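Local coordinates for protein putative aldo/keto reductase (Salmonella enterica subsp. enterica serovar Typhimurium, PDB 4R9O) that probably acts as an NADP-dependent oxidoreductase of the aldo/keto reductase family, built on a TIM barrel, at residues F17-M22 against E277-S282; M28-S33 against V38-E43; S112-L117 against S152-H157; Q167-Q172 against L199-Q204. One frame throughout, in Å; residues are numbered along the deposited sequence.

Contact 1: F17-M22 against E277-S282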
loop_
_atom_site.group_PDB
_atom_site.type_symbol
_atom_site.label_atom_id
_atom_site.label_comp_id
_atom_site.label_asym_id
_atom_site.label_seq_id
_atom_site.Cartn_x
_atom_site.Cartn_y
_atom_site.Cartn_z
ATOM N N PHE C 17 33.035 17.951 -12.890
ATOM C CA PHE C 17 32.004 18.948 -12.600
ATOM C C PHE C 17 32.306 19.723 -11.324
ATOM O O PHE C 17 33.174 19.346 -10.534
ATOM C CB PHE C 17 30.626 18.288 -12.462
ATOM C CG PHE C 17 29.995 17.888 -13.769
ATOM C CD1 PHE C 17 30.578 18.230 -14.978
ATOM C CD2 PHE C 17 28.803 17.172 -13.783
ATOM C CE1 PHE C 17 29.997 17.859 -16.178
ATOM C CE2 PHE C 17 28.211 16.800 -14.989
ATOM C CZ PHE C 17 28.809 17.147 -16.184
ATOM N N SER C 18 31.590 20.820 -11.115
ATOM C CA SER C 18 31.610 21.441 -9.798
ATOM C C SER C 18 30.651 20.631 -8.912
ATOM O O SER C 18 29.640 20.136 -9.391
ATOM C CB SER C 18 31.226 22.925 -9.873
ATOM O OG SER C 18 29.937 23.101 -10.431
ATOM N N ARG C 19 30.991 20.479 -7.638
ATOM C CA ARG C 19 30.206 19.685 -6.694
ATOM C C ARG C 19 28.773 20.196 -6.542
ATOM O O ARG C 19 27.844 19.426 -6.285
ATOM C CB ARG C 19 30.904 19.672 -5.332
ATOM C CG ARG C 19 30.352 18.675 -4.352
ATOM C CD ARG C 19 31.120 18.758 -3.055
ATOM N NE ARG C 19 30.738 17.683 -2.157
ATOM C CZ ARG C 19 31.218 17.536 -0.932
ATOM N NH1 ARG C 19 32.104 18.408 -0.463
ATOM N NH2 ARG C 19 30.805 16.520 -0.180
ATOM N N PHE C 20 28.600 21.506 -6.679
ATOM C CA PHE C 20 27.268 22.094 -6.723
ATOM C C PHE C 20 26.938 22.502 -8.160
ATOM O O PHE C 20 27.788 23.008 -8.884
ATOM C CB PHE C 20 27.164 23.297 -5.780
ATOM C CG PHE C 20 26.948 22.924 -4.338
ATOM C CD1 PHE C 20 25.668 22.834 -3.818
ATOM C CD2 PHE C 20 28.024 22.682 -3.501
ATOM C CE1 PHE C 20 25.461 22.491 -2.486
ATOM C CE2 PHE C 20 27.828 22.350 -2.165
ATOM C CZ PHE C 20 26.541 22.255 -1.659
ATOM N N VAL C 21 25.693 22.272 -8.562
ATOM C CA VAL C 21 25.250 22.518 -9.933
ATOM C C VAL C 21 24.177 23.601 -9.985
ATOM O O VAL C 21 23.201 23.551 -9.233
ATOM C CB VAL C 21 24.706 21.213 -10.563
ATOM C CG1 VAL C 21 24.092 21.477 -11.943
ATOM C CG2 VAL C 21 25.816 20.171 -10.648
ATOM N N MET C 22 24.349 24.598 -10.852
ATOM C CA MET C 22 23.300 25.610 -11.018
ATOM C C MET C 22 22.230 25.113 -11.987
ATOM O O MET C 22 22.511 24.883 -13.162
ATOM C CB MET C 22 23.880 26.939 -11.512
ATOM C CG MET C 22 22.860 28.073 -11.523
ATOM S SD MET C 22 22.293 28.496 -9.857
ATOM C CE MET C 22 20.533 28.674 -10.124
ATOM N N GLU C 277 28.209 27.174 1.324
ATOM C CA GLU C 277 28.768 27.106 2.668
ATOM C C GLU C 277 28.528 25.745 3.337
ATOM O O GLU C 277 29.134 25.440 4.366
ATOM C CB GLU C 277 28.191 28.229 3.534
ATOM C CG GLU C 277 28.585 29.627 3.059
ATOM C CD GLU C 277 28.044 30.735 3.947
ATOM O OE1 GLU C 277 28.344 31.917 3.668
ATOM O OE2 GLU C 277 27.319 30.429 4.917
ATOM N N ALA C 278 27.656 24.924 2.752
ATOM C CA ALA C 278 27.388 23.597 3.301
ATOM C C ALA C 278 28.612 22.683 3.225
ATOM O O ALA C 278 28.753 21.776 4.041
ATOM C CB ALA C 278 26.205 22.955 2.592
ATOM N N GLU C 279 29.493 22.929 2.256
ATOM C CA GLU C 279 30.727 22.151 2.105
ATOM C C GLU C 279 31.594 22.130 3.371
ATOM O O GLU C 279 32.383 21.202 3.564
ATOM C CB GLU C 279 31.570 22.687 0.935
ATOM C CG GLU C 279 31.092 22.258 -0.456
ATOM C CD GLU C 279 32.239 21.997 -1.440
ATOM O OE1 GLU C 279 33.106 21.141 -1.148
ATOM O OE2 GLU C 279 32.269 22.643 -2.510
ATOM N N THR C 280 31.454 23.143 4.225
ATOM C CA THR C 280 32.302 23.260 5.415
ATOM C C THR C 280 31.599 22.855 6.722
ATOM O O THR C 280 32.188 22.933 7.802
ATOM C CB THR C 280 32.836 24.700 5.571
ATOM O OG1 THR C 280 31.744 25.602 5.794
ATOM C CG2 THR C 280 33.595 25.121 4.323
ATOM N N LEU C 281 30.345 22.426 6.614
ATOM C CA LEU C 281 29.542 22.047 7.772
ATOM C C LEU C 281 29.855 20.631 8.275
ATOM O O LEU C 281 29.921 19.685 7.489
ATOM C CB LEU C 281 28.055 22.148 7.428
ATOM C CG LEU C 281 27.256 23.303 8.022
ATOM C CD1 LEU C 281 27.892 24.633 7.674
ATOM C CD2 LEU C 281 25.813 23.249 7.531
ATOM N N SER C 282 30.022 20.502 9.590
ATOM C CA SER C 282 30.342 19.224 10.225
ATOM C C SER C 282 29.090 18.511 10.729
ATOM O O SER C 282 28.836 18.473 11.928
ATOM C CB SER C 282 31.307 19.436 11.399
ATOM O OG SER C 282 32.374 20.292 11.044
#

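Contact 2: M28-S33 against V38-E43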
loop_
_atom_site.group_PDB
_atom_site.type_symbol
_atom_site.label_atom_id
_atom_site.label_comp_id
_atom_site.label_asym_id
_atom_site.label_seq_id
_atom_site.Cartn_x
_atom_site.Cartn_y
_atom_site.Cartn_z
ATOM N N MET C 28 12.845 31.207 -16.646
ATOM C CA MET C 28 11.833 32.131 -17.163
ATOM C C MET C 28 11.099 32.887 -16.041
ATOM O O MET C 28 10.685 34.033 -16.228
ATOM C CB MET C 28 10.814 31.385 -18.044
ATOM C CG MET C 28 11.428 30.599 -19.202
ATOM S SD MET C 28 12.611 31.562 -20.191
ATOM C CE MET C 28 11.539 32.829 -20.866
ATOM N N ASP C 29 10.950 32.250 -14.880
ATOM C CA ASP C 29 10.238 32.862 -13.758
ATOM C C ASP C 29 11.070 33.945 -13.063
ATOM O O ASP C 29 10.525 34.766 -12.334
ATOM C CB ASP C 29 9.826 31.807 -12.726
ATOM C CG ASP C 29 8.892 30.741 -13.298
ATOM O OD1 ASP C 29 8.322 30.942 -14.390
ATOM O OD2 ASP C 29 8.728 29.694 -12.639
ATOM N N TRP C 30 12.385 33.940 -13.277
ATOM C CA TRP C 30 13.266 34.932 -12.648
ATOM C C TRP C 30 13.102 36.311 -13.273
ATOM O O TRP C 30 13.461 37.322 -12.661
ATOM C CB TRP C 30 14.734 34.513 -12.745
ATOM C CG TRP C 30 15.048 33.181 -12.134
ATOM C CD1 TRP C 30 14.240 32.427 -11.335
ATOM C CD2 TRP C 30 16.268 32.447 -12.281
ATOM N NE1 TRP C 30 14.882 31.266 -10.972
ATOM C CE2 TRP C 30 16.126 31.249 -11.548
ATOM C CE3 TRP C 30 17.468 32.686 -12.962
ATOM C CZ2 TRP C 30 17.136 30.293 -11.479
ATOM C CZ3 TRP C 30 18.471 31.738 -12.892
ATOM C CH2 TRP C 30 18.296 30.551 -12.158
ATOM N N ASN C 31 12.577 36.346 -14.496
ATOM C CA ASN C 31 12.400 37.594 -15.243
ATOM C C ASN C 31 13.708 38.379 -15.401
ATOM O O ASN C 31 13.778 39.573 -15.087
ATOM C CB ASN C 31 11.338 38.475 -14.573
ATOM C CG ASN C 31 9.946 37.872 -14.653
ATOM O OD1 ASN C 31 9.222 37.812 -13.657
ATOM N ND2 ASN C 31 9.565 37.417 -15.842
ATOM N N MET C 32 14.738 37.697 -15.894
ATOM C CA MET C 32 16.036 38.316 -16.146
ATOM C C MET C 32 16.199 38.732 -17.605
ATOM O O MET C 32 15.807 38.003 -18.519
ATOM C CB MET C 32 17.173 37.362 -15.770
ATOM C CG MET C 32 17.528 37.305 -14.294
ATOM S SD MET C 32 18.978 36.251 -14.017
ATOM C CE MET C 32 19.140 36.350 -12.234
ATOM N N SER C 33 16.778 39.908 -17.820
ATOM C CA SER C 33 17.245 40.297 -19.143
ATOM C C SER C 33 18.458 39.439 -19.475
ATOM O O SER C 33 19.053 38.828 -18.580
ATOM C CB SER C 33 17.621 41.776 -19.184
ATOM O OG SER C 33 18.744 42.009 -18.359
ATOM N N VAL C 38 23.847 37.199 -17.824
ATOM C CA VAL C 38 25.299 37.202 -17.966
ATOM C C VAL C 38 25.974 37.434 -16.615
ATOM O O VAL C 38 26.889 36.701 -16.230
ATOM C CB VAL C 38 25.775 38.287 -18.961
ATOM C CG1 VAL C 38 27.278 38.512 -18.827
ATOM C CG2 VAL C 38 25.391 37.909 -20.392
ATOM N N SER C 39 25.515 38.459 -15.904
ATOM C CA SER C 39 26.076 38.812 -14.603
ATOM C C SER C 39 25.897 37.695 -13.572
ATOM O O SER C 39 26.814 37.410 -12.798
ATOM C CB SER C 39 25.434 40.103 -14.090
ATOM O OG SER C 39 25.555 41.122 -15.059
ATOM N N PHE C 40 24.714 37.080 -13.567
ATOM C CA PHE C 40 24.411 35.976 -12.651
ATOM C C PHE C 40 25.308 34.761 -12.905
ATOM O O PHE C 40 25.815 34.148 -11.966
ATOM C CB PHE C 40 22.933 35.569 -12.767
ATOM C CG PHE C 40 22.554 34.413 -11.884
ATOM C CD1 PHE C 40 22.421 34.587 -10.516
ATOM C CD2 PHE C 40 22.337 33.151 -12.421
ATOM C CE1 PHE C 40 22.081 33.530 -9.696
ATOM C CE2 PHE C 40 22.001 32.080 -11.609
ATOM C CZ PHE C 40 21.869 32.261 -10.248
ATOM N N ILE C 41 25.487 34.415 -14.175
ATOM C CA ILE C 41 26.398 33.347 -14.570
ATOM C C ILE C 41 27.816 33.661 -14.102
ATOM O O ILE C 41 28.459 32.837 -13.460
ATOM C CB ILE C 41 26.392 33.133 -16.102
ATOM C CG1 ILE C 41 25.028 32.608 -16.563
ATOM C CG2 ILE C 41 27.507 32.173 -16.516
ATOM C CD1 ILE C 41 24.846 32.606 -18.067
ATOM N N GLU C 42 28.294 34.865 -14.417
ATOM C CA GLU C 42 29.621 35.297 -13.985
ATOM C C GLU C 42 29.776 35.229 -12.472
ATOM O O GLU C 42 30.856 34.932 -11.969
ATOM C CB GLU C 42 29.908 36.726 -14.473
ATOM C CG GLU C 42 30.144 36.820 -15.961
ATOM C CD GLU C 42 30.422 38.234 -16.414
ATOM O OE1 GLU C 42 30.123 39.172 -15.646
ATOM O OE2 GLU C 42 30.936 38.402 -17.539
ATOM N N GLU C 43 28.697 35.505 -11.743
ATOM C CA GLU C 43 28.759 35.515 -10.285
ATOM C C GLU C 43 28.847 34.106 -9.693
ATOM O O GLU C 43 29.558 33.896 -8.707
ATOM C CB GLU C 43 27.560 36.269 -9.698
ATOM C CG GLU C 43 27.837 37.771 -9.518
ATOM C CD GLU C 43 26.593 38.593 -9.220
ATOM O OE1 GLU C 43 25.475 38.094 -9.448
ATOM O OE2 GLU C 43 26.738 39.748 -8.762
#

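Contact 3: S112-L117 against S152-H157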
loop_
_atom_site.group_PDB
_atom_site.type_symbol
_atom_site.label_atom_id
_atom_site.label_comp_id
_atom_site.label_asym_id
_atom_site.label_seq_id
_atom_site.Cartn_x
_atom_site.Cartn_y
_atom_site.Cartn_z
ATOM N N SER C 112 16.746 16.616 -30.978
ATOM C CA SER C 112 16.692 17.378 -29.722
ATOM C C SER C 112 18.047 17.961 -29.325
ATOM O O SER C 112 18.144 19.132 -28.960
ATOM C CB SER C 112 16.175 16.501 -28.588
ATOM O OG SER C 112 14.833 16.131 -28.832
ATOM N N ALA C 113 19.087 17.134 -29.389
ATOM C CA ALA C 113 20.442 17.576 -29.078
ATOM C C ALA C 113 20.890 18.686 -30.016
ATOM O O ALA C 113 21.550 19.638 -29.599
ATOM C CB ALA C 113 21.410 16.408 -29.149
ATOM N N GLU C 114 20.532 18.561 -31.288
ATOM C CA GLU C 114 20.913 19.562 -32.274
ATOM C C GLU C 114 20.157 20.871 -32.055
ATOM O O GLU C 114 20.736 21.951 -32.189
ATOM C CB GLU C 114 20.698 19.015 -33.688
ATOM C CG GLU C 114 21.956 18.326 -34.212
ATOM C CD GLU C 114 21.712 17.377 -35.364
ATOM O OE1 GLU C 114 20.560 17.294 -35.849
ATOM O OE2 GLU C 114 22.688 16.714 -35.785
ATOM N N GLN C 115 18.882 20.789 -31.684
ATOM C CA GLN C 115 18.151 22.000 -31.304
ATOM C C GLN C 115 18.774 22.642 -30.056
ATOM O O GLN C 115 18.862 23.870 -29.959
ATOM C CB GLN C 115 16.669 21.703 -31.056
ATOM C CG GLN C 115 15.787 21.890 -32.274
ATOM C CD GLN C 115 15.953 23.263 -32.909
ATOM O OE1 GLN C 115 15.823 24.291 -32.244
ATOM N NE2 GLN C 115 16.259 23.282 -34.202
ATOM N N SER C 116 19.209 21.808 -29.112
ATOM C CA SER C 116 19.867 22.291 -27.904
ATOM C C SER C 116 21.110 23.094 -28.262
ATOM O O SER C 116 21.302 24.204 -27.762
ATOM C CB SER C 116 20.235 21.129 -26.972
ATOM O OG SER C 116 19.076 20.586 -26.360
ATOM N N LEU C 117 21.935 22.544 -29.151
ATOM C CA LEU C 117 23.107 23.261 -29.648
ATOM C C LEU C 117 22.757 24.631 -30.225
ATOM O O LEU C 117 23.442 25.619 -29.952
ATOM C CB LEU C 117 23.832 22.441 -30.713
ATOM C CG LEU C 117 24.533 21.171 -30.237
ATOM C CD1 LEU C 117 25.358 20.570 -31.376
ATOM C CD2 LEU C 117 25.416 21.482 -29.046
ATOM N N SER C 152 30.495 12.673 -33.555
ATOM C CA SER C 152 30.611 13.958 -34.243
ATOM C C SER C 152 31.156 15.067 -33.347
ATOM O O SER C 152 31.399 16.178 -33.806
ATOM C CB SER C 152 29.254 14.378 -34.799
ATOM O OG SER C 152 28.328 14.552 -33.742
ATOM N N GLY C 153 31.329 14.770 -32.066
ATOM C CA GLY C 153 31.833 15.756 -31.126
ATOM C C GLY C 153 30.741 16.637 -30.547
ATOM O O GLY C 153 31.005 17.512 -29.724
ATOM N N LYS C 154 29.503 16.408 -30.965
ATOM C CA LYS C 154 28.414 17.259 -30.518
ATOM C C LYS C 154 28.104 17.058 -29.039
ATOM O O LYS C 154 27.697 17.994 -28.360
ATOM C CB LYS C 154 27.167 17.018 -31.366
ATOM C CG LYS C 154 27.299 17.553 -32.793
ATOM C CD LYS C 154 25.963 17.524 -33.523
ATOM C CE LYS C 154 26.019 18.331 -34.822
ATOM N NZ LYS C 154 27.028 17.788 -35.763
ATOM N N VAL C 155 28.284 15.835 -28.548
ATOM C CA VAL C 155 28.070 15.532 -27.143
ATOM C C VAL C 155 29.225 14.709 -26.564
ATOM O O VAL C 155 29.610 13.674 -27.126
ATOM C CB VAL C 155 26.748 14.767 -26.932
ATOM C CG1 VAL C 155 26.569 14.423 -25.463
ATOM C CG2 VAL C 155 25.574 15.594 -27.440
ATOM N N ARG C 156 29.760 15.165 -25.435
ATOM C CA ARG C 156 30.942 14.553 -24.838
ATOM C C ARG C 156 30.657 13.355 -23.916
ATOM O O ARG C 156 31.429 12.398 -23.891
ATOM C CB ARG C 156 31.729 15.608 -24.071
ATOM C CG ARG C 156 32.370 16.638 -25.003
ATOM C CD ARG C 156 33.320 17.595 -24.294
ATOM N NE ARG C 156 33.936 18.497 -25.270
ATOM C CZ ARG C 156 34.777 19.487 -24.977
ATOM N NH1 ARG C 156 35.265 20.240 -25.955
ATOM N NH2 ARG C 156 35.130 19.728 -23.719
ATOM N N HIS C 157 29.579 13.424 -23.139
ATOM C CA HIS C 157 29.245 12.369 -22.176
ATOM C C HIS C 157 27.739 12.201 -22.113
ATOM O O HIS C 157 26.993 13.066 -22.566
ATOM C CB HIS C 157 29.790 12.698 -20.785
ATOM C CG HIS C 157 31.260 13.001 -20.767
ATOM N ND1 HIS C 157 32.216 12.020 -20.652
ATOM C CD2 HIS C 157 31.928 14.177 -20.865
ATOM C CE1 HIS C 157 33.420 12.576 -20.669
ATOM N NE2 HIS C 157 33.270 13.881 -20.803
#

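Contact 4: Q167-Q172 against L199-Q204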
loop_
_atom_site.group_PDB
_atom_site.type_symbol
_atom_site.label_atom_id
_atom_site.label_comp_id
_atom_site.label_asym_id
_atom_site.label_seq_id
_atom_site.Cartn_x
_atom_site.Cartn_y
_atom_site.Cartn_z
ATOM N N GLN C 167 16.513 -0.207 -15.293
ATOM C CA GLN C 167 16.518 0.656 -16.483
ATOM C C GLN C 167 17.929 1.168 -16.801
ATOM O O GLN C 167 18.327 1.260 -17.972
ATOM C CB GLN C 167 15.548 1.827 -16.291
ATOM C CG GLN C 167 14.076 1.377 -16.361
ATOM C CD GLN C 167 13.159 2.294 -15.589
ATOM O OE1 GLN C 167 11.935 2.130 -15.598
ATOM N NE2 GLN C 167 13.748 3.270 -14.905
ATOM N N PHE C 168 18.675 1.495 -15.744
ATOM C CA PHE C 168 20.047 1.959 -15.875
ATOM C C PHE C 168 20.914 0.857 -16.502
ATOM O O PHE C 168 21.672 1.103 -17.441
ATOM C CB PHE C 168 20.590 2.388 -14.505
ATOM C CG PHE C 168 21.957 3.015 -14.553
ATOM C CD1 PHE C 168 22.102 4.390 -14.580
ATOM C CD2 PHE C 168 23.093 2.226 -14.569
ATOM C CE1 PHE C 168 23.365 4.976 -14.623
ATOM C CE2 PHE C 168 24.354 2.797 -14.620
ATOM C CZ PHE C 168 24.490 4.176 -14.647
ATOM N N THR C 169 20.788 -0.364 -15.992
ATOM C CA THR C 169 21.604 -1.457 -16.487
ATOM C C THR C 169 21.263 -1.818 -17.932
ATOM O O THR C 169 22.141 -2.132 -18.734
ATOM C CB THR C 169 21.437 -2.679 -15.589
ATOM O OG1 THR C 169 21.949 -2.343 -14.296
ATOM C CG2 THR C 169 22.198 -3.865 -16.149
ATOM N N LEU C 170 19.981 -1.771 -18.255
ATOM C CA LEU C 170 19.529 -1.993 -19.621
ATOM C C LEU C 170 20.239 -1.052 -20.600
ATOM O O LEU C 170 20.827 -1.498 -21.588
ATOM C CB LEU C 170 18.012 -1.803 -19.712
ATOM C CG LEU C 170 17.444 -1.679 -21.137
ATOM C CD1 LEU C 170 17.800 -2.924 -21.982
ATOM C CD2 LEU C 170 15.936 -1.456 -21.091
ATOM N N LEU C 171 20.184 0.250 -20.325
ATOM C CA LEU C 171 20.764 1.206 -21.254
ATOM C C LEU C 171 22.268 1.028 -21.277
ATOM O O LEU C 171 22.869 1.015 -22.345
ATOM C CB LEU C 171 20.388 2.645 -20.891
ATOM C CG LEU C 171 20.852 3.737 -21.861
ATOM C CD1 LEU C 171 20.503 3.424 -23.319
ATOM C CD2 LEU C 171 20.249 5.078 -21.465
ATOM N N GLN C 172 22.870 0.853 -20.100
ATOM C CA GLN C 172 24.324 0.735 -20.010
ATOM C C GLN C 172 24.859 -0.425 -20.843
ATOM O O GLN C 172 25.932 -0.315 -21.449
ATOM C CB GLN C 172 24.772 0.562 -18.553
ATOM C CG GLN C 172 26.289 0.466 -18.384
ATOM C CD GLN C 172 27.014 1.754 -18.806
ATOM O OE1 GLN C 172 27.154 2.684 -18.017
ATOM N NE2 GLN C 172 27.494 1.793 -20.044
ATOM N N LEU C 199 20.594 4.368 -5.050
ATOM C CA LEU C 199 21.837 4.966 -4.581
ATOM C C LEU C 199 22.900 3.913 -4.264
ATOM O O LEU C 199 24.102 4.208 -4.329
ATOM C CB LEU C 199 21.574 5.842 -3.355
ATOM C CG LEU C 199 20.707 7.077 -3.631
ATOM C CD1 LEU C 199 20.412 7.868 -2.356
ATOM C CD2 LEU C 199 21.361 7.962 -4.677
ATOM N N ASP C 200 22.465 2.697 -3.914
ATOM C CA ASP C 200 23.392 1.583 -3.745
ATOM C C ASP C 200 24.119 1.279 -5.048
ATOM O O ASP C 200 25.337 1.099 -5.061
ATOM C CB ASP C 200 22.666 0.317 -3.269
ATOM C CG ASP C 200 21.951 0.509 -1.945
ATOM O OD1 ASP C 200 22.449 1.282 -1.100
ATOM O OD2 ASP C 200 20.880 -0.113 -1.759
ATOM N N GLN C 201 23.357 1.191 -6.142
ATOM C CA GLN C 201 23.931 0.925 -7.451
ATOM C C GLN C 201 24.936 2.008 -7.856
ATOM O O GLN C 201 25.999 1.708 -8.398
ATOM C CB GLN C 201 22.832 0.823 -8.521
ATOM C CG GLN C 201 23.386 0.669 -9.925
ATOM C CD GLN C 201 22.321 0.791 -10.982
ATOM O OE1 GLN C 201 21.665 1.826 -11.089
ATOM N NE2 GLN C 201 22.104 -0.281 -11.740
ATOM N N LEU C 202 24.594 3.266 -7.605
ATOM C CA LEU C 202 25.465 4.372 -8.006
ATOM C C LEU C 202 26.768 4.349 -7.207
ATOM O O LEU C 202 27.848 4.484 -7.781
ATOM C CB LEU C 202 24.755 5.725 -7.841
ATOM C CG LEU C 202 23.548 5.885 -8.775
ATOM C CD1 LEU C 202 22.824 7.200 -8.508
ATOM C CD2 LEU C 202 23.984 5.797 -10.251
ATOM N N GLN C 203 26.670 4.168 -5.894
ATOM C CA GLN C 203 27.871 4.016 -5.082
ATOM C C GLN C 203 28.707 2.830 -5.569
ATOM O O GLN C 203 29.923 2.923 -5.658
ATOM C CB GLN C 203 27.539 3.835 -3.595
ATOM C CG GLN C 203 28.801 3.718 -2.755
ATOM C CD GLN C 203 28.572 3.369 -1.291
ATOM O OE1 GLN C 203 27.500 3.594 -0.723
ATOM N NE2 GLN C 203 29.605 2.832 -0.669
ATOM N N GLN C 204 28.056 1.724 -5.911
ATOM C CA GLN C 204 28.787 0.527 -6.314
ATOM C C GLN C 204 29.586 0.791 -7.587
ATOM O O GLN C 204 30.744 0.403 -7.698
ATOM C CB GLN C 204 27.829 -0.653 -6.533
ATOM C CG GLN C 204 28.532 -1.932 -6.961
ATOM C CD GLN C 204 27.570 -3.089 -7.163
ATOM O OE1 GLN C 204 26.542 -3.179 -6.496
ATOM N NE2 GLN C 204 27.898 -3.976 -8.092
#

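Contact 1: F17-M22 against E277-S282
R19 and E279 form a salt bridge over the short link between the two halves of strand 16-23, while F20, the next residue, presses into the buried side of the same contact. NH1 of R19 donates to OE1 of E279 at 3.0 Å with an N-H...O angle of 148°. The oxygen lies close to the guanidinium plane, at its edge, yet the donor meets it from above the carboxylate plane; with the planes 81° apart and only NH1 bonded to the carboxylate across the contact, the bridge is single-pointed and not two-pronged. R19 carries its guanidinium there on a fully extended chain, and CD of R19 lies 3.6 Å from OE1 of E279, so the end of the aliphatic chain runs beside the carboxylate. In the aldo/keto reductase barrel this ties the break in strand 16-23 to the 3-10 turn 277-280, which leads from helix 269-276 toward the last helix, 285-296. The buried half is made by carbon alone. CE2 of F20 meets CG of E279 at 3.7 Å, with that methylene at the ring edge, and CZ of F20 reaches CB of A278 more loosely, at 4.3 Å. P262 and I264 of strand 261-264 also pack on F20. On the outer side R19 and E279 are both partly exposed, and there E279 has a second polar partner, because its OE2 accepts from the backbone N of Q6.

Contact 2: M28-S33 against V38-E43
One ring, that of F40, takes both an indole and a thioether from the chain segment just ahead of its own helix, an aromatic pair and a Met-aromatic contact made without a single hydrogen bond across the segments. The six-membered ring of W30 turns its edge toward the face of F40, with centroids 5.4 Å apart and planes at 69°, an offset edge-to-face stack. CZ3 of W30 makes the closest approach, 3.8 Å from CE2 of F40, and CH2 of W30 follows at 4.0 Å from the same atom. M32 comes in at the other end of the phenyl group: its CE lies 3.9 Å from CB of F40 and as near to CG, while its SD stands 5.3 Å from the ring centroid, obliquely placed at 38° from the ring normal. The methionine chain is extended beyond CG, which carries the methyl to the root of the ring. CG of F40 stands anti to the backbone N (chi1 178°) on a CB that already points at 28-33, which brings the ring up to both the indole and the M32 methyl. I269 of helix 269-276 also packs on F40. W30 lies about 3 Å, nearest atoms, from G267, a probable NADP(+)-binding residue, so the cluster joins the middle of helix 34-46 to the likely cofactor site of an aldo/keto reductase barrel.

Contact 3: S112-L117 against S152-H157
With chi1 at -71° the CG of K154 lies anti to its carbonyl carbon, and an extended run from CB to CE then carries the lysine across the side of helix 106-119; only at chi4, 61°, does the chain bend and turn its ammonium. L117 meets this chain at about a right angle: its CD1 lies 3.8 Å from CD of K154, 3.9 Å from CG and 4.0 Å from CB, so one methyl branch rests along three successive methylenes. E114, one helical turn earlier, crosses the far part of the same lysine. Its OE2 comes to 3.8 Å from CE of K154, and its CG to 4.1 Å from that same atom, so the glutamate touches the lysine by carbon as well as by oxygen. The charged ends do not close up. OE2 of E114 and NZ of K154 remain 4.5 Å apart, beyond salt-bridge distance. Around the contact, L117 packs on L125 of strand 125-130, and the backbone of K154 is hydrogen-bonded to L125. This places the lysine where the chain, having left helix 139-151 through G153 with its positive phi, enters strand 155-161 of the barrel; the helix it touches precedes the neighbouring strand. The chemistry is thus mainly apolar: the lysine uses its aliphatic length against a buried leucine, while the carboxylate of E114 and the ammonium of K154, both on partly exposed residues, probably attract each other only at longer range.

Contact 4: Q167-Q172 against L199-Q204
This is a side-chain contact between two outer helices of the barrel, 165-173 and 198-205, whose short segments approach no closer than 12.1 Å between axes and run at 41° to each other. Long side chains therefore span the gap. Q201 does most of this: with CG anti to the backbone N (chi1 175°) and an extended chain, it lays its amide against F168, where OE1 is 3.6 Å from CB and 3.7 Å from CG. Amide and phenyl planes stand 51° apart, an oblique meeting. On the other branch NE2 of Q201 lies 3.3 Å from OG1 of T169, and both atoms donate hydrogen bonds to the carbonyl O of P165. A shared acceptor thus brings both polar groups to the start of helix 165-173. L202 adds a looser apolar touch, its CD2 at 4.5 Å from CE1 of F168. Beneath the helices, N182 of strand 182-185 is touched by both F168 and L202, and F168 also packs on V160 of strand 155-161, so the pair of helices sits over neighbouring parallel strands of the barrel wall.

Contacts 1 and 2 touch directly: M22 places CE 3.6 Å from CH2 of W30 and SD 3.8 Å from CZ of F40, although their centres are 21 Å apart. Contacts 3 and 4, nearest atoms about 10 Å apart, are joined as strand 155-161 leads into helix 165-173; contacts 2 and 4 lie on opposite sides of the chain's centre, 35 Å between centres. Toward the probable cofactor site, side chains of F20 in contact 1 and C214 are about 7 Å apart, and those of F168 in contact 4 and S161 about 9 Å. Contact 2 nears the likely proton donor, W30 and Y58 side chains being about 10 Å apart; contact 3 is remote.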